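Local coordinates for autoinducer 2-binding protein LsrB (Clostridium saccharobutylicum DSM 13864, PDB 6DSP) that binds the quorum-sensing signal autoinducer-2, enclosing it between the two lobes of a periplasmic binding protein fold, at residues N33-S38 and W268-C273; E48-K53 and G280-Y285; T79-L84 and G103-T108; S86-G91 and N162-D167; A227-A232 and G249-N254. All coordinates share one frame; numbering follows the deposited sequence.

Interaction 1: N33-S38 and W268-C273. With PAV ((2R,4S)-2-methyl-2,3,3,4-tetrahydroxytetrahydrofuran), chain C.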
# COMPACT_ATOMS: atom_id res chain seq x y z
N ASN A 33 -7.73 5.09 -8.83
CA ASN A 33 -6.97 5.69 -7.75
C ASN A 33 -5.53 5.85 -8.24
O ASN A 33 -5.00 4.95 -8.89
CB ASN A 33 -7.01 4.73 -6.56
CG ASN A 33 -6.20 5.20 -5.37
OD1 ASN A 33 -4.98 5.01 -5.30
ND2 ASN A 33 -6.88 5.75 -4.38
N ALA A 34 -4.93 6.98 -7.92
CA ALA A 34 -3.65 7.34 -8.52
C ALA A 34 -2.55 6.31 -8.24
O ALA A 34 -1.69 6.08 -9.09
CB ALA A 34 -3.23 8.73 -8.04
N PHE A 35 -2.54 5.71 -7.04
CA PHE A 35 -1.52 4.72 -6.72
C PHE A 35 -1.55 3.58 -7.73
O PHE A 35 -0.50 3.14 -8.24
CB PHE A 35 -1.78 4.16 -5.32
CG PHE A 35 -0.82 3.09 -4.90
CD1 PHE A 35 0.44 3.39 -4.35
CD2 PHE A 35 -1.15 1.76 -5.10
CE1 PHE A 35 1.32 2.38 -3.97
CE2 PHE A 35 -0.28 0.74 -4.73
CZ PHE A 35 0.96 1.05 -4.18
N PHE A 36 -2.75 3.09 -8.03
CA PHE A 36 -2.90 1.93 -8.90
C PHE A 36 -2.72 2.29 -10.35
O PHE A 36 -2.13 1.52 -11.12
CB PHE A 36 -4.24 1.26 -8.60
CG PHE A 36 -4.25 0.68 -7.22
CD1 PHE A 36 -3.53 -0.48 -6.96
CD2 PHE A 36 -4.87 1.31 -6.16
CE1 PHE A 36 -3.43 -0.99 -5.67
CE2 PHE A 36 -4.77 0.76 -4.86
CZ PHE A 36 -4.06 -0.40 -4.65
N GLU A 37 -3.16 3.49 -10.74
CA GLU A 37 -2.93 3.92 -12.11
C GLU A 37 -1.45 4.10 -12.37
O GLU A 37 -0.95 3.72 -13.44
CB GLU A 37 -3.72 5.19 -12.39
CG GLU A 37 -5.24 4.95 -12.32
CD GLU A 37 -5.74 3.88 -13.32
OE1 GLU A 37 -5.31 3.89 -14.52
OE2 GLU A 37 -6.57 3.03 -12.90
N SER A 38 -0.72 4.69 -11.42
CA SER A 38 0.73 4.86 -11.58
C SER A 38 1.45 3.52 -11.57
O SER A 38 2.41 3.31 -12.32
CB SER A 38 1.26 5.80 -10.51
OG SER A 38 0.94 7.14 -10.85
N TRP A 268 4.66 13.43 3.56
CA TRP A 268 3.99 12.13 3.42
C TRP A 268 4.99 11.23 2.72
O TRP A 268 6.08 11.67 2.36
CB TRP A 268 2.66 12.27 2.65
CG TRP A 268 2.83 12.49 1.17
CD1 TRP A 268 2.65 11.57 0.20
CD2 TRP A 268 3.19 13.72 0.52
NE1 TRP A 268 2.89 12.12 -1.02
CE2 TRP A 268 3.25 13.44 -0.86
CE3 TRP A 268 3.50 15.02 0.97
CZ2 TRP A 268 3.60 14.41 -1.81
CZ3 TRP A 268 3.85 15.99 0.02
CH2 TRP A 268 3.89 15.67 -1.35
N GLY A 269 4.63 9.96 2.52
CA GLY A 269 5.56 9.03 1.92
C GLY A 269 4.95 8.10 0.90
O GLY A 269 3.72 7.99 0.75
N LEU A 270 5.84 7.39 0.22
CA LEU A 270 5.46 6.26 -0.63
C LEU A 270 6.75 5.52 -0.98
O LEU A 270 7.60 5.32 -0.11
CB LEU A 270 4.65 6.67 -1.87
CG LEU A 270 3.78 5.51 -2.40
CD1 LEU A 270 2.52 5.27 -1.57
CD2 LEU A 270 3.44 5.74 -3.88
N TRP A 271 6.86 5.09 -2.23
CA TRP A 271 7.91 4.21 -2.75
C TRP A 271 7.61 4.16 -4.24
O TRP A 271 6.61 4.72 -4.71
CB TRP A 271 7.83 2.80 -2.09
CG TRP A 271 6.45 2.21 -2.14
CD1 TRP A 271 5.89 1.54 -3.20
CD2 TRP A 271 5.42 2.30 -1.14
NE1 TRP A 271 4.58 1.21 -2.93
CE2 TRP A 271 4.26 1.66 -1.66
CE3 TRP A 271 5.37 2.82 0.16
CZ2 TRP A 271 3.08 1.54 -0.93
CZ3 TRP A 271 4.19 2.71 0.88
CH2 TRP A 271 3.05 2.08 0.33
N ASP A 272 8.46 3.46 -5.01
CA ASP A 272 8.31 3.49 -6.47
C ASP A 272 7.27 2.44 -6.86
O ASP A 272 7.58 1.28 -7.12
CB ASP A 272 9.66 3.25 -7.14
CG ASP A 272 9.61 3.39 -8.64
OD1 ASP A 272 8.51 3.33 -9.25
OD2 ASP A 272 10.71 3.53 -9.20
N CYS A 273 5.99 2.85 -6.86
CA CYS A 273 4.94 1.88 -7.14
C CYS A 273 4.92 1.43 -8.60
O CYS A 273 4.43 0.33 -8.87
CB CYS A 273 3.56 2.38 -6.69
SG CYS A 273 2.97 3.79 -7.64
O2 PAV C . -1.17 2.89 1.35
C2 PAV C . -1.44 2.39 0.02
C1 PAV C . -0.69 3.17 -1.07
O5 PAV C . -2.90 2.79 -0.22
C5 PAV C . -3.40 1.93 -1.15
C4 PAV C . -2.36 0.81 -1.36
O4 PAV C . -2.99 -0.47 -1.38
C3 PAV C . -1.42 1.04 -0.17
O3 PAV C . -0.12 0.61 -0.47
O13 PAV C . -1.92 0.38 0.98
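The side chains of Phe-35 and Trp-271 run at about a right angle to each other, and their rings, inclined at 75°, meet obliquely where Phe-35 CE1 comes 3.6 Å from Trp-271 CZ2. With CG anti to the backbone N (chi1 178°), the Phe-35 ring reaches nearer to segment 268-273 than its CB does. Leu-270 arrives at the edge of this ring, near its plane, with CD2 3.8 Å from Phe-35 CD1. Cys-273 comes in obliquely. Its CB lies 3.5 Å from Phe-35 CE1, and its SG, 4.6 Å from the Phe-35 ring centroid and 28° off the normal, makes a sulfur-aromatic contact. The same sulfur touches CB of Ser-38, one turn after Phe-35 in helix 34-50, whose hydroxyl is bonded to the terminal carboxylate of Phe-347.

The bound autoinducer fits against this cluster. Its methyl carbon C1 sits over one face of the Phe-35 ring, offset toward the rim and 3.5 Å from Phe-35 CD1. Ligand O3 faces the edge of Trp-271, 3.4 Å from CZ2, and ligand O4 lies at the edge of Phe-36, 3.4 Å from CZ. Asn-33 is the N-cap of helix 34-50: its OD1 accepts from Phe-35 N at 3.1 Å and also bonds Ser-225, itself a ligand partner.

The Phe-35 ring and Leu-270 CD1, with the Trp-271 edge beside them, thus give the ligand methyl an apolar wall that Cys-273 backs from behind, whereas the ligand's hydrogen bonds go to Asp-110, Asp-167, Lys-29, Gln-168 and Ser-225.

Interaction 2: E48-K53 and G280-Y285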
# COMPACT_ATOMS: atom_id res chain seq x y z
N GLU A 48 6.47 -3.87 -21.83
CA GLU A 48 6.73 -3.65 -23.25
C GLU A 48 8.19 -3.94 -23.58
O GLU A 48 8.49 -4.52 -24.63
CB GLU A 48 6.41 -2.20 -23.60
CG GLU A 48 4.94 -1.85 -23.57
CD GLU A 48 4.25 -2.16 -24.88
OE1 GLU A 48 3.00 -2.25 -24.89
OE2 GLU A 48 4.97 -2.32 -25.90
N GLN A 49 9.10 -3.53 -22.70
CA GLN A 49 10.52 -3.82 -22.90
C GLN A 49 10.83 -5.30 -22.70
O GLN A 49 11.70 -5.84 -23.39
CB GLN A 49 11.36 -2.97 -21.96
CG GLN A 49 11.32 -1.50 -22.30
CD GLN A 49 11.64 -1.23 -23.76
OE1 GLN A 49 12.72 -1.60 -24.25
NE2 GLN A 49 10.71 -0.61 -24.47
N TRP A 50 10.15 -5.96 -21.77
CA TRP A 50 10.43 -7.35 -21.47
C TRP A 50 9.80 -8.31 -22.47
O TRP A 50 10.21 -9.47 -22.53
CB TRP A 50 9.92 -7.69 -20.08
CG TRP A 50 10.70 -7.04 -18.96
CD1 TRP A 50 12.04 -6.79 -18.92
CD2 TRP A 50 10.17 -6.58 -17.70
NE1 TRP A 50 12.37 -6.20 -17.72
CE2 TRP A 50 11.25 -6.07 -16.95
CE3 TRP A 50 8.89 -6.56 -17.14
CZ2 TRP A 50 11.08 -5.53 -15.66
CZ3 TRP A 50 8.72 -6.05 -15.85
CH2 TRP A 50 9.82 -5.53 -15.13
N GLY A 51 8.81 -7.86 -23.24
CA GLY A 51 8.22 -8.71 -24.26
C GLY A 51 7.07 -9.58 -23.83
O GLY A 51 6.89 -10.67 -24.39
N PHE A 52 6.26 -9.15 -22.86
CA PHE A 52 5.05 -9.87 -22.52
C PHE A 52 3.95 -8.85 -22.26
O PHE A 52 4.20 -7.66 -22.12
CB PHE A 52 5.25 -10.84 -21.35
CG PHE A 52 5.55 -10.17 -20.03
CD1 PHE A 52 6.87 -9.95 -19.63
CD2 PHE A 52 4.52 -9.80 -19.18
CE1 PHE A 52 7.15 -9.34 -18.40
CE2 PHE A 52 4.78 -9.21 -17.93
CZ PHE A 52 6.11 -8.97 -17.54
N LYS A 53 2.72 -9.34 -22.22
CA LYS A 53 1.55 -8.50 -22.06
C LYS A 53 1.11 -8.44 -20.60
O LYS A 53 1.03 -9.47 -19.92
CB LYS A 53 0.38 -9.06 -22.88
CG LYS A 53 -0.85 -8.19 -22.83
CD LYS A 53 -0.53 -6.83 -23.42
CE LYS A 53 -1.67 -5.83 -23.24
NZ LYS A 53 -1.36 -4.58 -23.99
N GLY A 280 6.18 -7.11 -9.73
CA GLY A 280 5.18 -8.14 -9.48
C GLY A 280 4.80 -8.86 -10.75
O GLY A 280 4.72 -10.09 -10.79
N CYS A 281 4.59 -8.10 -11.82
CA CYS A 281 4.25 -8.72 -13.10
C CYS A 281 5.42 -9.52 -13.66
O CYS A 281 5.21 -10.59 -14.25
CB CYS A 281 3.81 -7.66 -14.10
SG CYS A 281 2.21 -6.93 -13.67
N TYR A 282 6.65 -9.04 -13.47
CA TYR A 282 7.81 -9.80 -13.92
C TYR A 282 7.91 -11.15 -13.20
O TYR A 282 8.18 -12.19 -13.83
CB TYR A 282 9.12 -9.03 -13.72
CG TYR A 282 10.26 -9.78 -14.37
CD1 TYR A 282 10.55 -9.59 -15.72
CD2 TYR A 282 10.99 -10.73 -13.67
CE1 TYR A 282 11.56 -10.31 -16.34
CE2 TYR A 282 12.02 -11.47 -14.29
CZ TYR A 282 12.29 -11.24 -15.64
OH TYR A 282 13.30 -11.93 -16.30
N MET A 283 7.72 -11.16 -11.87
CA MET A 283 7.79 -12.43 -11.15
C MET A 283 6.73 -13.40 -11.64
O MET A 283 7.01 -14.60 -11.80
CB MET A 283 7.65 -12.18 -9.64
CG MET A 283 8.83 -11.37 -9.04
SD MET A 283 10.49 -12.06 -9.40
CE MET A 283 10.33 -13.67 -8.63
N ALA A 284 5.51 -12.91 -11.87
CA ALA A 284 4.46 -13.77 -12.42
C ALA A 284 4.85 -14.33 -13.79
O ALA A 284 4.69 -15.52 -14.04
CB ALA A 284 3.17 -12.98 -12.51
N TYR A 285 5.38 -13.48 -14.67
CA TYR A 285 5.81 -13.89 -16.00
C TYR A 285 6.95 -14.89 -15.92
O TYR A 285 6.98 -15.89 -16.65
CB TYR A 285 6.24 -12.66 -16.78
CG TYR A 285 7.19 -12.92 -17.91
CD1 TYR A 285 6.73 -13.37 -19.14
CD2 TYR A 285 8.55 -12.65 -17.77
CE1 TYR A 285 7.61 -13.61 -20.20
CE2 TYR A 285 9.44 -12.87 -18.82
CZ TYR A 285 8.96 -13.35 -20.03
OH TYR A 285 9.85 -13.56 -21.06
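Two aromatic pairs of different geometry join Trp-50 and Phe-52 to helix 273-288. Phe-52 and Tyr-285 form an offset stack, their planes only 9° apart and their centroids 4.2 Å apart; the closest atoms are Phe-52 CD1 and Tyr-285 CG, at 3.4 Å. Trp-50 and Tyr-282 instead make an edge-to-face pair with planes at 64°, the edge of Tyr-282 turned to the face of the indole, where Tyr-282 CD1 comes 3.6 Å from Trp-50 CD2.

CH-pi contacts extend both pairs. Tyr-285 CB lies over the Phe-52 ring, 3.7 Å from its centroid and almost on the normal, and Tyr-282 CB stands over the six-membered ring of Trp-50, 4.1 Å from its centroid. A chi1 of 66° brings the Phe-52 ring face to face with Tyr-285.

A lighter apolar contact sets Phe-52 CE2 4.2 Å from Cys-281 CB. The indole N-H turns elsewhere: Trp-50 NE1 donates to Pro-302 O. Both segments also rest on strand 23-27, Phe-52 on Val-24 and Cys-281 on Phe-26, so the contact joins neighbouring elements packed against one sheet.

No hydrogen bond links the two segments. The end of helix 34-50 and the turn into strand 53-56 are thus joined to helix 273-288 by dispersion and ring electrostatics, which depend on shape and ring orientation.

Interaction 3: T79-L84 and G103-T108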
# COMPACT_ATOMS: atom_id res chain seq x y z
N THR A 79 -5.82 -16.52 -19.05
CA THR A 79 -4.63 -15.79 -18.67
C THR A 79 -3.59 -16.78 -18.15
O THR A 79 -3.92 -17.85 -17.62
CB THR A 79 -4.93 -14.73 -17.60
OG1 THR A 79 -3.81 -13.85 -17.54
CG2 THR A 79 -5.16 -15.35 -16.19
N ASN A 80 -2.32 -16.43 -18.31
CA ASN A 80 -1.28 -17.31 -17.80
C ASN A 80 -0.92 -17.05 -16.36
O ASN A 80 -0.41 -17.96 -15.68
CB ASN A 80 -0.02 -17.17 -18.66
CG ASN A 80 -0.31 -17.40 -20.13
OD1 ASN A 80 -0.28 -16.47 -20.92
ND2 ASN A 80 -0.65 -18.63 -20.47
N ALA A 81 -1.14 -15.84 -15.88
CA ALA A 81 -0.70 -15.46 -14.55
C ALA A 81 -1.55 -14.32 -14.06
O ALA A 81 -2.10 -13.56 -14.86
CB ALA A 81 0.78 -15.06 -14.54
N ILE A 82 -1.59 -14.16 -12.74
CA ILE A 82 -2.26 -13.05 -12.06
C ILE A 82 -1.25 -12.45 -11.10
O ILE A 82 -0.51 -13.18 -10.43
CB ILE A 82 -3.49 -13.56 -11.29
CG1 ILE A 82 -4.61 -13.95 -12.26
CG2 ILE A 82 -3.96 -12.54 -10.26
CD1 ILE A 82 -5.74 -14.74 -11.61
N CYS A 83 -1.23 -11.13 -11.03
CA CYS A 83 -0.51 -10.42 -9.98
C CYS A 83 -1.50 -9.46 -9.34
O CYS A 83 -1.91 -8.48 -9.97
CB CYS A 83 0.72 -9.68 -10.53
SG CYS A 83 1.65 -8.90 -9.17
N LEU A 84 -1.89 -9.77 -8.11
CA LEU A 84 -3.04 -9.17 -7.41
C LEU A 84 -2.61 -8.39 -6.18
O LEU A 84 -1.80 -8.89 -5.38
CB LEU A 84 -3.99 -10.31 -6.93
CG LEU A 84 -5.11 -9.96 -5.95
CD1 LEU A 84 -6.16 -9.13 -6.64
CD2 LEU A 84 -5.70 -11.21 -5.36
N GLY A 103 -4.16 -23.85 -13.75
CA GLY A 103 -2.86 -23.68 -14.36
C GLY A 103 -2.34 -22.26 -14.33
O GLY A 103 -1.29 -21.98 -14.94
N VAL A 104 -3.03 -21.35 -13.66
CA VAL A 104 -2.62 -19.95 -13.63
C VAL A 104 -1.61 -19.73 -12.52
O VAL A 104 -1.82 -20.18 -11.39
CB VAL A 104 -3.86 -19.05 -13.43
CG1 VAL A 104 -3.47 -17.61 -13.33
CG2 VAL A 104 -4.83 -19.26 -14.62
N THR A 105 -0.52 -19.05 -12.84
CA THR A 105 0.49 -18.68 -11.83
C THR A 105 -0.04 -17.49 -11.04
O THR A 105 -0.48 -16.49 -11.62
CB THR A 105 1.78 -18.27 -12.54
OG1 THR A 105 2.32 -19.42 -13.19
CG2 THR A 105 2.78 -17.67 -11.54
N VAL A 106 -0.09 -17.62 -9.72
CA VAL A 106 -0.64 -16.58 -8.85
C VAL A 106 0.50 -15.89 -8.09
O VAL A 106 1.27 -16.55 -7.38
CB VAL A 106 -1.68 -17.14 -7.87
CG1 VAL A 106 -2.19 -16.06 -6.94
CG2 VAL A 106 -2.86 -17.81 -8.65
N THR A 107 0.58 -14.57 -8.23
CA THR A 107 1.50 -13.76 -7.43
C THR A 107 0.71 -12.59 -6.84
O THR A 107 -0.40 -12.27 -7.29
CB THR A 107 2.67 -13.18 -8.26
OG1 THR A 107 2.17 -12.30 -9.28
CG2 THR A 107 3.54 -14.29 -8.89
N THR A 108 1.32 -11.91 -5.87
CA THR A 108 0.69 -10.73 -5.28
C THR A 108 1.66 -9.56 -5.28
O THR A 108 2.88 -9.72 -5.43
CB THR A 108 0.19 -11.00 -3.85
OG1 THR A 108 1.24 -11.66 -3.14
CG2 THR A 108 -1.04 -11.92 -3.88
O HOH W 1 1.10 -20.53 -15.32
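The carbonyl O of Ile-82 is gripped twice by Thr-107: the backbone N donates at 2.8 Å to Ile-82 O, nearly along the C=O axis, and Thr-107 OG1 donates to the same oxygen at 3.0 Å, its approach tilted 19° from the carbonyl plane. The hydroxyl can do so because OG1 sits between the backbone N and carbonyl carbon of Thr-107 (chi1 63°), a position that also sets it 3.2 Å from Cys-83 CB.

The ladder continues toward both ends. Ile-82 N donates to Thr-105 O at 2.8 Å, and like bonds run from Leu-84 N to Thr-107 O and from Thr-105 N to Asn-80 O. A water ties the start of the ladder, donating to Asn-80 O and Gly-103 O while accepting from Thr-105 OG1. Val-104, just before strand 105-109, sets CG1 4.0 Å from Ile-82 CG1.

Side chains alternate between the two faces of the sheet. Ala-81, Thr-105 and Thr-107 rest on helix 273-288, whereas Leu-84 and Val-106 rest on helix 89-101. Gly-103, with positive phi, closes that second helix in a Schellman motif. Strand 81-84, helix 89-101 and strand 105-109 form a beta-alpha-beta crossover, the repeating element of the Rossmann-like lobes of periplasmic binding proteins.

Interaction 4: S86-G91 and N162-D167. With PAV ((2R,4S)-2-methyl-2,3,3,4-tetrahydroxytetrahydrofuran), chain C.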
# COMPACT_ATOMS: atom_id res chain seq x y z
N SER A 86 -4.65 -7.40 -2.94
CA SER A 86 -5.92 -7.85 -2.36
C SER A 86 -6.54 -6.84 -1.40
O SER A 86 -5.84 -6.31 -0.52
CB SER A 86 -5.63 -9.16 -1.64
OG SER A 86 -6.70 -9.57 -0.84
N VAL A 87 -7.85 -6.60 -1.55
CA VAL A 87 -8.58 -5.78 -0.58
C VAL A 87 -8.95 -6.55 0.68
O VAL A 87 -9.21 -5.94 1.71
CB VAL A 87 -9.82 -5.11 -1.19
CG1 VAL A 87 -9.50 -4.27 -2.38
CG2 VAL A 87 -10.84 -6.12 -1.54
N ASP A 88 -9.03 -7.88 0.59
CA ASP A 88 -9.37 -8.75 1.71
C ASP A 88 -8.87 -10.13 1.34
O ASP A 88 -9.39 -10.77 0.40
CB ASP A 88 -10.87 -8.82 1.97
CG ASP A 88 -11.16 -9.73 3.13
OD1 ASP A 88 -10.80 -9.39 4.27
OD2 ASP A 88 -11.71 -10.81 2.92
N ALA A 89 -7.90 -10.64 2.08
CA ALA A 89 -7.28 -11.90 1.68
C ALA A 89 -8.28 -13.04 1.73
O ALA A 89 -8.35 -13.86 0.81
CB ALA A 89 -6.08 -12.20 2.58
N ALA A 90 -9.05 -13.14 2.81
CA ALA A 90 -9.94 -14.28 2.97
C ALA A 90 -10.93 -14.34 1.82
O ALA A 90 -11.28 -15.43 1.36
CB ALA A 90 -10.66 -14.21 4.31
N GLY A 91 -11.39 -13.19 1.34
CA GLY A 91 -12.40 -13.15 0.30
C GLY A 91 -11.93 -13.51 -1.08
O GLY A 91 -12.77 -13.68 -1.97
N ASN A 162 -9.87 -0.09 5.47
CA ASN A 162 -10.81 -1.03 6.07
C ASN A 162 -10.07 -1.89 7.09
O ASN A 162 -8.83 -1.95 7.11
CB ASN A 162 -11.54 -1.87 4.99
CG ASN A 162 -10.62 -2.92 4.34
OD1 ASN A 162 -10.19 -3.85 5.00
ND2 ASN A 162 -10.29 -2.75 3.05
N ALA A 163 -10.85 -2.59 7.93
CA ALA A 163 -10.35 -3.29 9.10
C ALA A 163 -9.73 -4.64 8.77
O ALA A 163 -9.17 -5.26 9.69
CB ALA A 163 -11.49 -3.51 10.09
N THR A 164 -9.81 -5.15 7.52
CA THR A 164 -9.31 -6.50 7.24
C THR A 164 -8.17 -6.56 6.24
O THR A 164 -7.46 -7.56 6.24
CB THR A 164 -10.42 -7.44 6.77
OG1 THR A 164 -10.88 -7.03 5.49
CG2 THR A 164 -11.56 -7.45 7.76
N VAL A 165 -7.97 -5.55 5.40
CA VAL A 165 -6.94 -5.65 4.39
C VAL A 165 -5.58 -5.96 5.02
O VAL A 165 -5.21 -5.40 6.07
CB VAL A 165 -6.94 -4.35 3.54
CG1 VAL A 165 -6.53 -3.12 4.35
CG2 VAL A 165 -6.06 -4.52 2.31
N THR A 166 -4.78 -6.78 4.36
CA THR A 166 -3.54 -7.25 4.98
C THR A 166 -2.51 -6.13 5.16
O THR A 166 -1.96 -5.98 6.26
CB THR A 166 -2.98 -8.41 4.19
OG1 THR A 166 -3.96 -9.45 4.23
CG2 THR A 166 -1.68 -8.89 4.76
N ASP A 167 -2.21 -5.35 4.11
CA ASP A 167 -1.08 -4.44 4.23
C ASP A 167 -1.31 -3.36 5.29
O ASP A 167 -0.53 -3.23 6.25
CB ASP A 167 -0.66 -3.85 2.87
CG ASP A 167 -1.70 -2.96 2.18
OD1 ASP A 167 -2.91 -3.03 2.48
OD2 ASP A 167 -1.25 -2.20 1.30
O2 PAV C . -1.17 2.89 1.35
C2 PAV C . -1.44 2.39 0.02
C1 PAV C . -0.69 3.17 -1.07
O5 PAV C . -2.90 2.79 -0.22
C5 PAV C . -3.40 1.93 -1.15
C4 PAV C . -2.36 0.81 -1.36
O4 PAV C . -2.99 -0.47 -1.38
C3 PAV C . -1.42 1.04 -0.17
O3 PAV C . -0.12 0.61 -0.47
O13 PAV C . -1.92 0.38 0.98
O HOH W 2 -5.08 -8.17 1.70
O HOH W 3 -6.73 -9.50 4.51
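The carboxylate of Asp-88 is met by Thr-164 across the contact, with OG1 of the threonine donating at 2.7 Å to Asp-88 OD1 on its anti side, 28° out of the carboxylate plane. The other oxygen, Asp-88 OD2, is also approached on its anti side, by Gly-91 N at 2.9 Å, making Asp-88 the N-cap of helix 89-101. The second flat group is the amide of Asn-162. Its OD1 accepts from Thr-164 N in the carbonyl plane and from Val-165 N, tilted 20° from it; these bonds define an Asx turn and an Asx motif that shape the loop before helix 166-182. The amide is folded back to those two N-H groups by a chi1 of 72°.

Segment 86-91 follows strand 81-84 of one sheet and 162-167 follows strand 155-160 of the other, so the contact runs between the lobes, consistent with the ligand-bound, closed form of such receptors. It is close but thinly bonded: Val-165 CB lies 3.3 Å from Val-87 O, and two waters fill in between the segments. One accepts from Ala-89 N, donates to Thr-164 O and is also hydrogen-bonded to Thr-166 OG1; the other accepts from Thr-166 N and donates to Ser-86 O.

At the far end of segment 162-167, Asp-167 OD1 forms a salt bridge with Lys-29, while Asp-167 OD2 accepts a hydrogen bond from ligand O13 at 2.7 Å.

Interaction 5: A227-A232 and G249-N254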
# COMPACT_ATOMS: atom_id res chain seq x y z
N ALA A 227 -7.44 7.75 1.74
CA ALA A 227 -7.61 8.48 2.99
C ALA A 227 -6.73 9.71 3.08
O ALA A 227 -7.15 10.73 3.62
CB ALA A 227 -7.29 7.56 4.17
N LEU A 228 -5.48 9.63 2.59
CA LEU A 228 -4.58 10.78 2.74
C LEU A 228 -5.06 12.00 1.97
O LEU A 228 -5.22 13.07 2.59
CB LEU A 228 -3.14 10.37 2.39
CG LEU A 228 -2.17 11.56 2.46
CD1 LEU A 228 -2.16 12.24 3.86
CD2 LEU A 228 -0.76 11.13 2.09
N PRO A 229 -5.33 11.94 0.66
CA PRO A 229 -5.86 13.14 -0.01
C PRO A 229 -7.23 13.52 0.48
O PRO A 229 -7.55 14.71 0.56
CB PRO A 229 -5.84 12.77 -1.50
CG PRO A 229 -5.81 11.23 -1.52
CD PRO A 229 -4.99 10.86 -0.29
N GLY A 230 -8.06 12.55 0.88
CA GLY A 230 -9.36 12.91 1.42
C GLY A 230 -9.24 13.67 2.73
O GLY A 230 -9.98 14.63 2.98
N GLN A 231 -8.30 13.24 3.59
CA GLN A 231 -8.11 13.93 4.86
C GLN A 231 -7.54 15.33 4.64
O GLN A 231 -7.92 16.27 5.34
CB GLN A 231 -7.15 13.12 5.71
CG GLN A 231 -7.05 13.66 7.16
CD GLN A 231 -8.38 13.52 7.86
OE1 GLN A 231 -8.81 12.39 8.14
NE2 GLN A 231 -9.02 14.65 8.19
N ALA A 232 -6.62 15.47 3.68
CA ALA A 232 -6.12 16.80 3.37
C ALA A 232 -7.25 17.70 2.86
O ALA A 232 -7.38 18.87 3.27
CB ALA A 232 -5.00 16.72 2.35
N GLY A 249 0.82 10.26 5.84
CA GLY A 249 0.30 9.02 5.31
C GLY A 249 1.04 8.63 4.06
O GLY A 249 2.16 9.08 3.82
N PHE A 250 0.41 7.74 3.29
CA PHE A 250 0.99 7.23 2.06
C PHE A 250 0.13 7.60 0.85
O PHE A 250 -1.08 7.29 0.83
CB PHE A 250 1.09 5.70 2.10
CG PHE A 250 2.12 5.16 3.08
CD1 PHE A 250 3.34 5.83 3.35
CD2 PHE A 250 1.89 3.93 3.69
CE1 PHE A 250 4.28 5.27 4.22
CE2 PHE A 250 2.83 3.36 4.55
CZ PHE A 250 4.03 4.03 4.81
N ALA A 251 0.75 8.17 -0.19
CA ALA A 251 0.07 8.40 -1.46
C ALA A 251 1.12 8.75 -2.49
O ALA A 251 2.19 9.27 -2.16
CB ALA A 251 -0.97 9.53 -1.36
N SER A 252 0.81 8.47 -3.76
CA SER A 252 1.71 8.86 -4.82
C SER A 252 1.81 10.39 -4.88
O SER A 252 0.84 11.11 -4.60
CB SER A 252 1.32 8.22 -6.16
OG SER A 252 -0.06 8.38 -6.46
N PRO A 253 2.98 10.93 -5.21
CA PRO A 253 3.22 12.36 -4.97
C PRO A 253 2.40 13.30 -5.83
O PRO A 253 2.00 14.36 -5.33
CB PRO A 253 4.73 12.50 -5.22
CG PRO A 253 5.08 11.31 -6.11
CD PRO A 253 4.20 10.20 -5.63
N ASN A 254 2.13 12.97 -7.10
CA ASN A 254 1.35 13.91 -7.90
C ASN A 254 -0.00 14.20 -7.25
O ASN A 254 -0.50 15.33 -7.34
CB ASN A 254 1.13 13.41 -9.33
CG ASN A 254 2.37 13.52 -10.20
OD1 ASN A 254 3.43 13.97 -9.77
ND2 ASN A 254 2.25 13.07 -11.45
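Within the beta-alpha-beta unit of strand 219-222, helix 227-237 and strand 246-249, Leu-228 of the helix's first turn packs against Gly-249 and Ala-251, where the edge strand gives way to the loop that carries pocket residue Phe-250. The CD2 branch of the leucine does most of the touching: it lies 3.7 Å from Gly-249 C, 3.8 Å from Phe-250 N and 3.8 Å from Ala-251 CB. The other branch, CD1, comes 4.1 Å from Gly-249 N, and both methyls face the same side of the glycine backbone. An anti first torsion (chi1 177°) extends CG from the helix to that position. Pro-229 adds a looser touch, its CD being 4.4 Å from Ala-251 CB.

Gly-249 has a phi of 157°, a conformation open to a residue without CB, and its bare backbone lets the leucine come this close. Phe-250 points the other way from its CA; its side chain comes within about 4 Å of the ligand, nearest atoms, and has edge-to-face partners in Trp-271 and Trp-171.

Gly-249 and Ala-251 spend backbone polar groups on Gly-269 instead, which leaves the meeting with the helix to close apolar fit of aliphatic groups on main chain and one methyl.

Interactions 1 and 5 are buried neighbours that touch each other; both are apolar and both supply pocket residues. Interaction 4, partly buried across the cleft, reaches the same ligand but works through a carboxylate, a hydroxyl and waters. Interaction 2 shares helix 34-50 with interaction 1 but lies about 20 Å away, centre to centre, and uses aromatic pairs with no ligand involved. It touches interaction 3 where Ala-284 packs on Ala-81 and Thr-107, so that helix 273-288 covers one face of the hydrogen-bonded ladder. Interactions 3 and 4 adjoin where 79-84 runs on into 86-91, from a buried sheet to a partly buried, water-bridged contact.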